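Local coordinates for hypothetical nigD-like protein (Bacteroides caccae, PDB 3QWN), which is of unknown function in detail but, as a NigD-like protein, probably acts as an immunity factor or antitoxin that protects its producer, at residues F14-A19 against S52-S57; I29-E34 against L107-L112; D41-A46 against Y73-L78; V100-I105 against M114-K119. All coordinates share one frame; numbering follows the deposited sequence.

Contact 1 (F14-A19 against S52-S57); sequences FVTVKA and SRRVMS
The selenium of M56, a selenomethionine, sits squarely over the ring of F14: SE lies 3.5 Å from the ring centroid and only 7° off the ring normal, a Met-aromatic contact. Bends at chi2 and chi3 curl the M56 chain so that SE comes over the ring, and its CE follows to touch the CD1-CE1 side. F14 also meets R54, whose NH2 lies 3.6 Å from F14 CB, with ring and guanidinium planes 46° apart. R54 leaves the strand with CG anti to its backbone N (chi1 179°) and bends at chi2, so the guanidinium lies above the neighbouring strand. T16 OG1 stands in plane at its edge, 3.7 Å from R54 NH1, while the polar partners of the guanidinium are D31 (salt bridge), N113 and S165 (hydrogen bonds). The two segments form an antiparallel ladder, strand 13-19 beside strand 52-63, pairing the first and last strands of the five-stranded sheet of the NigD-like N-terminal OB domain. V15 and V55 exchange two backbone bonds, V15 N to V55 O at 3.0 Å and V55 N to V15 O at 2.9 Å; V17 and R53 pair likewise. On the face opposite F14, V55 CG2 touches V15 CG2 and V17 CG2, each at 3.8 Å, while V15 CG2 also reaches S57 CB. At the outer end, S52 OG lies against the extended chain of K18, 3.3 Å from K18 CG.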
loop_
_atom_site.group_PDB
_atom_site.type_symbol
_atom_site.label_atom_id
_atom_site.label_comp_id
_atom_site.label_asym_id
_atom_site.label_seq_id
_atom_site.Cartn_x
_atom_site.Cartn_y
_atom_site.Cartn_z
ATOM N N PHE A 14 4.058 7.173 3.852
ATOM C CA PHE A 14 2.665 6.842 3.528
ATOM C C PHE A 14 1.824 7.857 4.252
ATOM O O PHE A 14 1.908 7.948 5.483
ATOM C CB PHE A 14 2.311 5.389 4.006
ATOM C CG PHE A 14 2.897 4.254 3.191
ATOM C CD1 PHE A 14 4.254 3.947 3.265
ATOM C CD2 PHE A 14 2.094 3.498 2.339
ATOM C CE1 PHE A 14 4.802 2.931 2.468
ATOM C CE2 PHE A 14 2.639 2.463 1.567
ATOM C CZ PHE A 14 3.983 2.171 1.657
ATOM N N VAL A 15 1.051 8.648 3.518
ATOM C CA VAL A 15 0.171 9.692 4.084
ATOM C C VAL A 15 -1.129 9.705 3.300
ATOM O O VAL A 15 -1.273 9.036 2.249
ATOM C CB VAL A 15 0.834 11.128 4.082
ATOM C CG1 VAL A 15 2.117 11.191 4.929
ATOM C CG2 VAL A 15 1.080 11.658 2.661
ATOM N N THR A 16 -2.072 10.494 3.812
ATOM C CA THR A 16 -3.325 10.824 3.148
ATOM C C THR A 16 -3.299 12.341 2.884
ATOM O O THR A 16 -2.853 13.103 3.734
ATOM C CB THR A 16 -4.542 10.356 3.953
ATOM O OG1 THR A 16 -4.427 8.955 4.180
ATOM C CG2 THR A 16 -5.852 10.620 3.230
ATOM N N VAL A 17 -3.673 12.761 1.698
ATOM C CA VAL A 17 -3.768 14.194 1.389
ATOM C C VAL A 17 -5.209 14.499 1.008
ATOM O O VAL A 17 -5.890 13.633 0.467
ATOM C CB VAL A 17 -2.773 14.712 0.317
ATOM C CG1 VAL A 17 -1.345 14.637 0.808
ATOM C CG2 VAL A 17 -2.939 13.984 -1.021
ATOM N N LYS A 18 -5.677 15.717 1.311
ATOM C CA LYS A 18 -6.993 16.219 0.931
ATOM C C LYS A 18 -6.804 17.500 0.166
ATOM O O LYS A 18 -5.893 18.294 0.471
ATOM C CB LYS A 18 -7.931 16.460 2.135
ATOM C CG LYS A 18 -7.937 15.345 3.174
ATOM C CD LYS A 18 -9.157 15.376 4.085
ATOM C CE LYS A 18 -9.156 14.092 4.904
ATOM N NZ LYS A 18 -10.187 14.050 5.979
ATOM N N ALA A 19 -7.652 17.670 -0.858
ATOM C CA ALA A 19 -7.779 18.830 -1.708
ATOM C C ALA A 19 -9.030 19.600 -1.324
ATOM O O ALA A 19 -9.999 19.029 -0.796
ATOM C CB ALA A 19 -7.855 18.417 -3.163
ATOM N N SER A 52 -9.824 12.987 -1.211
ATOM C CA SER A 52 -8.691 12.449 -0.440
ATOM C C SER A 52 -8.009 11.375 -1.232
ATOM O O SER A 52 -8.668 10.578 -1.912
ATOM C CB SER A 52 -9.133 11.868 0.897
ATOM O OG SER A 52 -9.589 12.899 1.752
ATOM N N ARG A 53 -6.696 11.345 -1.151
ATOM C CA ARG A 53 -5.876 10.327 -1.795
ATOM C C ARG A 53 -4.821 9.826 -0.843
ATOM O O ARG A 53 -4.223 10.616 -0.109
ATOM C CB ARG A 53 -5.206 10.857 -3.080
ATOM C CG ARG A 53 -6.193 11.276 -4.135
ATOM C CD ARG A 53 -5.544 11.477 -5.482
ATOM N NE ARG A 53 -5.385 10.212 -6.185
ATOM C CZ ARG A 53 -6.311 9.655 -6.954
ATOM N NH1 ARG A 53 -7.497 10.240 -7.111
ATOM N NH2 ARG A 53 -6.065 8.506 -7.567
ATOM N N ARG A 54 -4.624 8.497 -0.843
ATOM C CA ARG A 54 -3.564 7.765 -0.153
ATOM C C ARG A 54 -2.352 7.872 -1.096
ATOM O O ARG A 54 -2.441 7.409 -2.236
ATOM C CB ARG A 54 -4.020 6.320 0.110
ATOM C CG ARG A 54 -3.020 5.387 0.800
ATOM C CD ARG A 54 -2.909 5.720 2.249
ATOM N NE ARG A 54 -2.054 4.803 3.009
ATOM C CZ ARG A 54 -1.711 5.019 4.277
ATOM N NH1 ARG A 54 -2.124 6.113 4.905
ATOM N NH2 ARG A 54 -0.927 4.160 4.916
ATOM N N VAL A 55 -1.252 8.545 -0.657
ATOM C CA VAL A 55 -0.082 8.827 -1.498
ATOM C C VAL A 55 1.233 8.649 -0.719
ATOM O O VAL A 55 1.221 8.528 0.501
ATOM C CB VAL A 55 -0.164 10.314 -2.055
ATOM C CG1 VAL A 55 -1.312 10.511 -3.047
ATOM C CG2 VAL A 55 -0.242 11.347 -0.924
HETATM N N MSE A 56 2.372 8.713 -1.444
HETATM C CA MSE A 56 3.742 8.783 -0.912
HETATM C C MSE A 56 4.168 10.277 -0.902
HETATM O O MSE A 56 3.872 11.041 -1.833
HETATM C CB MSE A 56 4.734 7.924 -1.721
HETATM C CG MSE A 56 4.375 6.436 -1.690
HETATM SE SE MSE A 56 4.206 5.720 0.141
HETATM C CE MSE A 56 6.038 6.007 0.735
ATOM N N SER A 57 4.827 10.710 0.160
ATOM C CA SER A 57 5.207 12.114 0.219
ATOM C C SER A 57 6.458 12.347 1.015
ATOM O O SER A 57 6.685 11.723 2.057
ATOM C CB SER A 57 4.070 12.933 0.844
ATOM O OG SER A 57 4.305 14.329 0.886
#

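Contact 2 (I29-E34 against L107-L112); sequences IPDNGE and LGRGYL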
loop_
_atom_site.group_PDB
_atom_site.type_symbol
_atom_site.label_atom_id
_atom_site.label_comp_id
_atom_site.label_asym_id
_atom_site.label_seq_id
_atom_site.Cartn_x
_atom_site.Cartn_y
_atom_site.Cartn_z
ATOM N N ILE A 29 -2.341 14.047 6.216
ATOM C CA ILE A 29 -2.633 13.281 7.428
ATOM C C ILE A 29 -1.594 12.187 7.529
ATOM O O ILE A 29 -1.641 11.204 6.779
ATOM C CB ILE A 29 -4.082 12.743 7.552
ATOM C CG1 ILE A 29 -5.119 13.802 7.118
ATOM C CG2 ILE A 29 -4.333 12.255 8.978
ATOM C CD1 ILE A 29 -6.392 13.281 6.876
ATOM N N PRO A 30 -0.594 12.395 8.417
ATOM C CA PRO A 30 0.435 11.360 8.606
ATOM C C PRO A 30 -0.180 10.099 9.192
ATOM O O PRO A 30 -1.249 10.157 9.781
ATOM C CB PRO A 30 1.419 12.004 9.597
ATOM C CG PRO A 30 1.032 13.434 9.708
ATOM C CD PRO A 30 -0.422 13.504 9.383
ATOM N N ASP A 31 0.480 8.961 9.026
ATOM C CA ASP A 31 -0.045 7.723 9.598
ATOM C C ASP A 31 0.123 7.731 11.125
ATOM O O ASP A 31 -0.771 7.307 11.855
ATOM C CB ASP A 31 0.674 6.526 8.959
ATOM C CG ASP A 31 0.037 5.981 7.689
ATOM O OD1 ASP A 31 -0.878 6.651 7.142
ATOM O OD2 ASP A 31 0.425 4.871 7.264
ATOM N N ASN A 32 1.250 8.303 11.590
ATOM C CA ASN A 32 1.695 8.395 12.985
ATOM C C ASN A 32 1.068 9.560 13.796
ATOM O O ASN A 32 1.058 9.482 15.022
ATOM C CB ASN A 32 3.246 8.500 13.041
ATOM C CG ASN A 32 3.923 9.450 12.033
ATOM O OD1 ASN A 32 3.484 10.584 11.769
ATOM N ND2 ASN A 32 5.060 9.024 11.494
ATOM N N GLY A 33 0.563 10.605 13.141
ATOM C CA GLY A 33 0.018 11.760 13.844
ATOM C C GLY A 33 -1.336 12.263 13.402
ATOM O O GLY A 33 -2.063 11.598 12.655
ATOM N N GLU A 34 -1.701 13.437 13.922
ATOM C CA GLU A 34 -2.960 14.109 13.652
ATOM C C GLU A 34 -2.854 14.879 12.324
ATOM O O GLU A 34 -1.753 15.163 11.855
ATOM C CB GLU A 34 -3.269 15.054 14.834
ATOM C CG GLU A 34 -4.694 14.970 15.371
ATOM C CD GLU A 34 -5.042 13.731 16.176
ATOM O OE1 GLU A 34 -4.450 13.533 17.262
ATOM O OE2 GLU A 34 -5.929 12.968 15.728
ATOM N N LEU A 107 0.844 -3.124 9.366
ATOM C CA LEU A 107 -0.533 -2.663 9.443
ATOM C C LEU A 107 -0.527 -1.200 9.913
ATOM O O LEU A 107 0.246 -0.836 10.810
ATOM C CB LEU A 107 -1.343 -3.538 10.396
ATOM C CG LEU A 107 -1.621 -4.973 9.988
ATOM C CD1 LEU A 107 -2.219 -5.724 11.153
ATOM C CD2 LEU A 107 -2.546 -5.046 8.774
ATOM N N GLY A 108 -1.351 -0.378 9.284
ATOM C CA GLY A 108 -1.454 1.013 9.670
ATOM C C GLY A 108 -2.564 1.772 8.988
ATOM O O GLY A 108 -2.697 1.718 7.762
ATOM N N ARG A 109 -3.328 2.528 9.794
ATOM C CA ARG A 109 -4.422 3.415 9.398
ATOM C C ARG A 109 -5.436 2.787 8.418
ATOM O O ARG A 109 -5.842 3.412 7.438
ATOM C CB ARG A 109 -3.878 4.749 8.857
ATOM C CG ARG A 109 -4.560 5.841 9.673
ATOM C CD ARG A 109 -3.950 7.197 9.602
ATOM N NE ARG A 109 -3.312 7.614 10.853
ATOM C CZ ARG A 109 -3.668 8.685 11.558
ATOM N NH1 ARG A 109 -4.700 9.430 11.173
ATOM N NH2 ARG A 109 -3.003 9.013 12.660
ATOM N N GLY A 110 -5.866 1.576 8.737
ATOM C CA GLY A 110 -6.856 0.843 7.957
ATOM C C GLY A 110 -6.331 0.120 6.738
ATOM O O GLY A 110 -7.117 -0.434 5.971
ATOM N N TYR A 111 -5.003 0.109 6.550
ATOM C CA TYR A 111 -4.363 -0.564 5.426
ATOM C C TYR A 111 -3.288 -1.574 5.860
ATOM O O TYR A 111 -2.768 -1.511 6.986
ATOM C CB TYR A 111 -3.687 0.465 4.530
ATOM C CG TYR A 111 -4.573 1.528 3.934
ATOM C CD1 TYR A 111 -5.183 1.340 2.696
ATOM C CD2 TYR A 111 -4.686 2.779 4.532
ATOM C CE1 TYR A 111 -5.985 2.329 2.122
ATOM C CE2 TYR A 111 -5.446 3.792 3.951
ATOM C CZ TYR A 111 -6.087 3.567 2.738
ATOM O OH TYR A 111 -6.803 4.590 2.145
ATOM N N LEU A 112 -2.919 -2.472 4.919
ATOM C CA LEU A 112 -1.763 -3.344 5.015
ATOM C C LEU A 112 -0.722 -2.666 4.094
ATOM O O LEU A 112 -0.866 -2.723 2.878
ATOM C CB LEU A 112 -2.070 -4.816 4.641
ATOM C CG LEU A 112 -0.832 -5.742 4.553
ATOM C CD1 LEU A 112 -0.265 -6.068 5.939
ATOM C CD2 LEU A 112 -1.126 -7.008 3.743
#
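R109 lays its guanidinium beside the backbone of D31, using two nitrogens on one oxygen. R109 NE is 2.7 Å and R109 NH2 2.9 Å from D31 O, a side-on grip in which both donors come from the same face of the carbonyl plane. Neither bond is straight, with N-H...O angles of 138° and 131°, as expected when two N-H groups converge on one acceptor. P30 O lies 3.3 Å above the guanidinium plane, over its centre, and I29 CG2 approaches R109 NH1 to 3.6 Å, the two side chains crossing at about a right angle. A bend at chi3 (-111°) turns the flat end of R109 along the 29-34 backbone. R109 occupies the first corner of the type I' turn G108-Y111 that links strands 101-108 and 111-120, so the tip of this hairpin of the C-terminal beta-sandwich domain meets the loop following strand 25-30 of the OB-like part. The D31 and R109 side chains run past each other in opposite directions, with carboxylate and guanidinium planes nearly parallel. D31 OD1 touches R109 CB at 3.9 Å but forms its salt bridge with R54; towards R109 NE it can offer only a longer-range charge attraction.

Contact 3 (D41-A46 against Y73-L78); sequences DRTGSA and YSLQSL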
loop_
_atom_site.group_PDB
_atom_site.type_symbol
_atom_site.label_atom_id
_atom_site.label_comp_id
_atom_site.label_asym_id
_atom_site.label_seq_id
_atom_site.Cartn_x
_atom_site.Cartn_y
_atom_site.Cartn_z
ATOM N N ASP A 41 2.599 23.840 -0.495
ATOM C CA ASP A 41 2.775 22.689 -1.355
ATOM C C ASP A 41 3.745 23.109 -2.421
ATOM O O ASP A 41 3.358 23.763 -3.406
ATOM C CB ASP A 41 1.457 22.142 -1.930
ATOM C CG ASP A 41 1.640 20.982 -2.905
ATOM O OD1 ASP A 41 2.732 20.385 -2.930
ATOM O OD2 ASP A 41 0.704 20.689 -3.652
ATOM N N ARG A 42 5.031 22.768 -2.208
ATOM C CA ARG A 42 6.088 23.146 -3.144
ATOM C C ARG A 42 6.003 22.359 -4.471
ATOM O O ARG A 42 6.585 22.803 -5.453
ATOM C CB ARG A 42 7.481 23.012 -2.515
ATOM C CG ARG A 42 7.630 23.804 -1.231
ATOM C CD ARG A 42 9.037 24.314 -1.092
ATOM N NE ARG A 42 9.169 25.198 0.061
ATOM C CZ ARG A 42 10.278 25.860 0.373
ATOM N NH1 ARG A 42 11.360 25.757 -0.393
ATOM N NH2 ARG A 42 10.317 26.633 1.449
ATOM N N THR A 43 5.230 21.259 -4.523
ATOM C CA THR A 43 5.070 20.456 -5.732
ATOM C C THR A 43 4.070 21.093 -6.714
ATOM O O THR A 43 4.077 20.743 -7.894
ATOM C CB THR A 43 4.647 19.027 -5.399
ATOM O OG1 THR A 43 3.280 18.986 -4.995
ATOM C CG2 THR A 43 5.487 18.411 -4.339
ATOM N N GLY A 44 3.200 21.976 -6.224
ATOM C CA GLY A 44 2.157 22.578 -7.046
ATOM C C GLY A 44 1.209 21.533 -7.615
ATOM O O GLY A 44 0.754 21.662 -8.749
ATOM N N SER A 45 0.965 20.437 -6.861
ATOM C CA SER A 45 0.096 19.343 -7.268
ATOM C C SER A 45 -1.359 19.758 -7.210
ATOM O O SER A 45 -1.733 20.705 -6.510
ATOM C CB SER A 45 0.316 18.127 -6.386
ATOM O OG SER A 45 1.625 17.644 -6.589
ATOM N N ALA A 46 -2.174 19.029 -7.961
ATOM C CA ALA A 46 -3.601 19.253 -8.051
ATOM C C ALA A 46 -4.313 17.917 -8.155
ATOM O O ALA A 46 -4.055 17.171 -9.094
ATOM C CB ALA A 46 -3.899 20.115 -9.273
ATOM N N TYR A 73 7.200 18.625 -0.109
ATOM C CA TYR A 73 8.337 18.737 -1.036
ATOM C C TYR A 73 8.161 17.792 -2.216
ATOM O O TYR A 73 8.589 18.124 -3.310
ATOM C CB TYR A 73 9.676 18.482 -0.307
ATOM C CG TYR A 73 9.962 19.584 0.697
ATOM C CD1 TYR A 73 10.444 20.828 0.283
ATOM C CD2 TYR A 73 9.699 19.406 2.050
ATOM C CE1 TYR A 73 10.627 21.872 1.193
ATOM C CE2 TYR A 73 9.903 20.427 2.965
ATOM C CZ TYR A 73 10.361 21.666 2.537
ATOM O OH TYR A 73 10.573 22.674 3.458
ATOM N N SER A 74 7.527 16.627 -2.014
ATOM C CA SER A 74 7.242 15.687 -3.121
ATOM C C SER A 74 5.996 14.884 -2.840
ATOM O O SER A 74 5.648 14.700 -1.696
ATOM C CB SER A 74 8.423 14.776 -3.445
ATOM O OG SER A 74 8.494 13.686 -2.555
ATOM N N LEU A 75 5.299 14.495 -3.890
ATOM C CA LEU A 75 4.096 13.671 -3.872
ATOM C C LEU A 75 4.132 12.712 -4.992
ATOM O O LEU A 75 4.497 13.089 -6.104
ATOM C CB LEU A 75 2.803 14.483 -4.015
ATOM C CG LEU A 75 2.264 15.241 -2.832
ATOM C CD1 LEU A 75 1.080 16.107 -3.275
ATOM C CD2 LEU A 75 1.844 14.314 -1.683
ATOM N N GLN A 76 3.733 11.474 -4.726
ATOM C CA GLN A 76 3.594 10.483 -5.779
ATOM C C GLN A 76 2.535 9.471 -5.375
ATOM O O GLN A 76 2.227 9.309 -4.199
ATOM C CB GLN A 76 4.921 9.824 -6.172
ATOM C CG GLN A 76 5.456 8.828 -5.187
ATOM C CD GLN A 76 6.807 8.355 -5.629
ATOM O OE1 GLN A 76 7.781 9.124 -5.723
ATOM N NE2 GLN A 76 6.901 7.070 -5.868
ATOM N N SER A 77 1.956 8.837 -6.357
ATOM C CA SER A 77 0.923 7.859 -6.143
ATOM C C SER A 77 1.486 6.563 -5.570
ATOM O O SER A 77 2.701 6.294 -5.616
ATOM C CB SER A 77 0.219 7.579 -7.463
ATOM O OG SER A 77 1.093 6.910 -8.358
ATOM N N LEU A 78 0.580 5.765 -5.021
ATOM C CA LEU A 78 0.861 4.419 -4.550
ATOM C C LEU A 78 -0.288 3.546 -5.043
ATOM O O LEU A 78 -1.326 4.078 -5.487
ATOM C CB LEU A 78 1.101 4.331 -3.029
ATOM C CG LEU A 78 0.071 4.885 -2.045
ATOM C CD1 LEU A 78 -1.131 3.997 -1.943
ATOM C CD2 LEU A 78 0.647 4.928 -0.669
#
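T43 meets strand 68-77 at Y73 and S74 through its methyl branch, while its hydroxyl is turned into the loop. From CB, which points toward the strand, CG2 runs anti to the carbonyl carbon and presses on the backbone, 3.3 Å from Y73 O and 3.5 Å from S74 CA. OG1 takes the other course: chi1 of 74° sets it between the backbone N and the carbonyl carbon, where it donates to D41 OD1 at 2.6 Å and brushes L75 CD1 at 4.0 Å. That carboxylate oxygen also accepts from T43 N, making an Asx turn, and D41 OD2 receives S45 N; the T43 hydroxyl meets OD1 on its syn side, whereas both backbone donors come from above the carboxylate plane. These bonds tie D41 to the rest of the type I turn D41-G44 and to S45 beyond it. L75 CD1 fits against S45, 3.7 Å from S45 OG and close to S45 CB. At the other end R42 and Y73 lie side by side and point the same way, R42 CD 3.7 Å from Y73 CE1; the arginine is poorly ordered, and the Y73 hydroxyl is hydrogen-bonded to E60. The turn follows strand 36-41 and lies at the surface of the five-stranded sheet, beside strand 68-77, where Y73 and S74 form a classic bulge opposite N58 of strand 52-63.

Contact 4 (V100-I105 against M114-K119); sequences VDVVSI and MILNLK
V102 and L116 form an antiparallel non-hydrogen-bonded pair, their side chains on one face, with V102 CG2 3.8 Å from L116 CD2. The same leucine methyl is also met by V100 CG2 at 4.1 Å, so L116 CD2 fills the dip between the two valines. V100 is itself forked: its second branch, CG1, runs alongside L118 and touches L118 CD1 at 3.9 Å. Further along this face, I105 and M114, a selenomethionine, lie side by side and point the same way. With CG1 anti to the backbone N (chi1 -173°), I105 extends its CD1 to within 3.8 Å of M114 CE, while its CG1 rests on M114 CB. F185 packs against both, and Y202 against I105. On the other side of the ladder, V103 makes the bump: its CB sits 3.9 Å from I115 CG2, and its CG2 reaches N117 CB, so the valine fills the dip between these two residues. The N117 amide turns instead to N159. Because V103 is an extra residue, both V103 N and S104 N are directed at I115 O, the first at 2.8 Å and the second weakly at 3.5 Å. V103 and S104 opposite I115 make a classic beta bulge, here at a corner in the first strand of the hairpin 101-108/111-120, within the beta-sandwich part of this NigD-like protein.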
loop_
_atom_site.group_PDB
_atom_site.type_symbol
_atom_site.label_atom_id
_atom_site.label_comp_id
_atom_site.label_asym_id
_atom_site.label_seq_id
_atom_site.Cartn_x
_atom_site.Cartn_y
_atom_site.Cartn_z
ATOM N N VAL A 100 9.283 -10.220 -6.468
ATOM C CA VAL A 100 9.528 -8.976 -5.745
ATOM C C VAL A 100 10.212 -9.347 -4.430
ATOM O O VAL A 100 10.160 -10.511 -4.004
ATOM C CB VAL A 100 8.246 -8.098 -5.478
ATOM C CG1 VAL A 100 7.459 -7.784 -6.742
ATOM C CG2 VAL A 100 7.344 -8.691 -4.386
ATOM N N ASP A 101 10.806 -8.345 -3.765
ATOM C CA ASP A 101 11.300 -8.469 -2.406
ATOM C C ASP A 101 10.437 -7.570 -1.531
ATOM O O ASP A 101 9.992 -6.512 -1.984
ATOM C CB ASP A 101 12.790 -8.088 -2.286
ATOM C CG ASP A 101 13.765 -9.030 -2.968
ATOM O OD1 ASP A 101 13.432 -10.237 -3.122
ATOM O OD2 ASP A 101 14.857 -8.578 -3.327
ATOM N N VAL A 102 10.168 -7.992 -0.303
ATOM C CA VAL A 102 9.452 -7.139 0.637
ATOM C C VAL A 102 10.538 -6.415 1.458
ATOM O O VAL A 102 11.361 -7.076 2.087
ATOM C CB VAL A 102 8.423 -7.888 1.510
ATOM C CG1 VAL A 102 7.873 -6.974 2.612
ATOM C CG2 VAL A 102 7.291 -8.467 0.650
ATOM N N VAL A 103 10.582 -5.073 1.392
ATOM C CA VAL A 103 11.543 -4.259 2.156
ATOM C C VAL A 103 11.003 -4.048 3.583
ATOM O O VAL A 103 11.735 -4.200 4.537
ATOM C CB VAL A 103 11.795 -2.899 1.436
ATOM C CG1 VAL A 103 12.685 -1.984 2.277
ATOM C CG2 VAL A 103 12.405 -3.132 0.064
ATOM N N SER A 104 9.730 -3.645 3.701
ATOM C CA SER A 104 9.042 -3.353 4.945
ATOM C C SER A 104 7.545 -3.609 4.737
ATOM O O SER A 104 7.055 -3.418 3.638
ATOM C CB SER A 104 9.335 -1.924 5.377
ATOM O OG SER A 104 8.756 -1.553 6.619
ATOM N N ILE A 105 6.857 -4.149 5.738
ATOM C CA ILE A 105 5.423 -4.485 5.667
ATOM C C ILE A 105 4.817 -4.277 7.067
ATOM O O ILE A 105 5.447 -4.627 8.072
ATOM C CB ILE A 105 5.213 -5.943 5.130
ATOM C CG1 ILE A 105 3.699 -6.239 4.874
ATOM C CG2 ILE A 105 5.944 -7.028 5.993
ATOM C CD1 ILE A 105 3.443 -7.436 3.991
HETATM N N MSE A 114 3.096 -1.760 2.496
HETATM C CA MSE A 114 4.312 -2.451 2.151
HETATM C C MSE A 114 5.101 -1.675 1.152
HETATM O O MSE A 114 4.542 -0.983 0.287
HETATM C CB MSE A 114 4.086 -3.905 1.649
HETATM C CG MSE A 114 3.466 -4.043 0.263
HETATM SE SE MSE A 114 2.844 -5.910 -0.034
HETATM C CE MSE A 114 1.333 -5.884 1.201
ATOM N N ILE A 115 6.429 -1.811 1.306
ATOM C CA ILE A 115 7.452 -1.292 0.418
ATOM C C ILE A 115 8.061 -2.514 -0.248
ATOM O O ILE A 115 8.554 -3.419 0.435
ATOM C CB ILE A 115 8.499 -0.435 1.148
ATOM C CG1 ILE A 115 7.836 0.732 1.910
ATOM C CG2 ILE A 115 9.547 0.044 0.156
ATOM C CD1 ILE A 115 8.816 1.552 2.798
ATOM N N LEU A 116 7.987 -2.557 -1.574
ATOM C CA LEU A 116 8.550 -3.657 -2.342
ATOM C C LEU A 116 9.782 -3.215 -3.083
ATOM O O LEU A 116 9.921 -2.039 -3.409
ATOM C CB LEU A 116 7.523 -4.208 -3.356
ATOM C CG LEU A 116 6.136 -4.613 -2.845
ATOM C CD1 LEU A 116 5.256 -5.046 -4.002
ATOM C CD2 LEU A 116 6.223 -5.729 -1.779
ATOM N N ASN A 117 10.679 -4.154 -3.359
ATOM C CA ASN A 117 11.810 -3.897 -4.235
ATOM C C ASN A 117 11.622 -4.764 -5.461
ATOM O O ASN A 117 11.376 -5.976 -5.362
ATOM C CB ASN A 117 13.198 -4.097 -3.603
ATOM C CG ASN A 117 14.272 -3.563 -4.522
ATOM O OD1 ASN A 117 14.416 -2.339 -4.716
ATOM N ND2 ASN A 117 14.942 -4.471 -5.232
ATOM N N LEU A 118 11.695 -4.111 -6.610
ATOM C CA LEU A 118 11.528 -4.656 -7.951
ATOM C C LEU A 118 12.783 -4.460 -8.754
ATOM O O LEU A 118 13.513 -3.494 -8.531
ATOM C CB LEU A 118 10.407 -3.840 -8.652
ATOM C CG LEU A 118 8.981 -4.277 -8.521
ATOM C CD1 LEU A 118 8.454 -4.033 -7.116
ATOM C CD2 LEU A 118 8.147 -3.490 -9.471
ATOM N N LYS A 119 12.975 -5.303 -9.743
ATOM C CA LYS A 119 14.015 -5.158 -10.739
ATOM C C LYS A 119 13.232 -4.872 -12.017
ATOM O O LYS A 119 12.394 -5.677 -12.437
ATOM C CB LYS A 119 14.970 -6.379 -10.802
ATOM C CG LYS A 119 16.089 -6.352 -9.747
ATOM C CD LYS A 119 17.412 -5.784 -10.291
ATOM C CE LYS A 119 18.634 -6.184 -9.488
ATOM N NZ LYS A 119 19.877 -5.598 -10.068
#

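Contact 1 is buried and contact 4 partly so; contacts 2 and 3 lie at the surface. Contacts 1 and 4 are strand ladders, each with an apolar cluster on one face, in the OB-like and sandwich parts, and F14 of the first packs on M114 and I115 of the second. Contact 2 bridges those parts by charged and carbonyl groups at the tip of the hairpin whose strands contact 4 pairs; it joins contact 1 through the R54-D31 salt bridge and a T16-I29 backbone bond. Contact 3 packs a turn on strand 68-77, which is bonded to strand 52-63 of contact 1; across it the contacts are van der Waals, while D41 and T43 bond within 41-46.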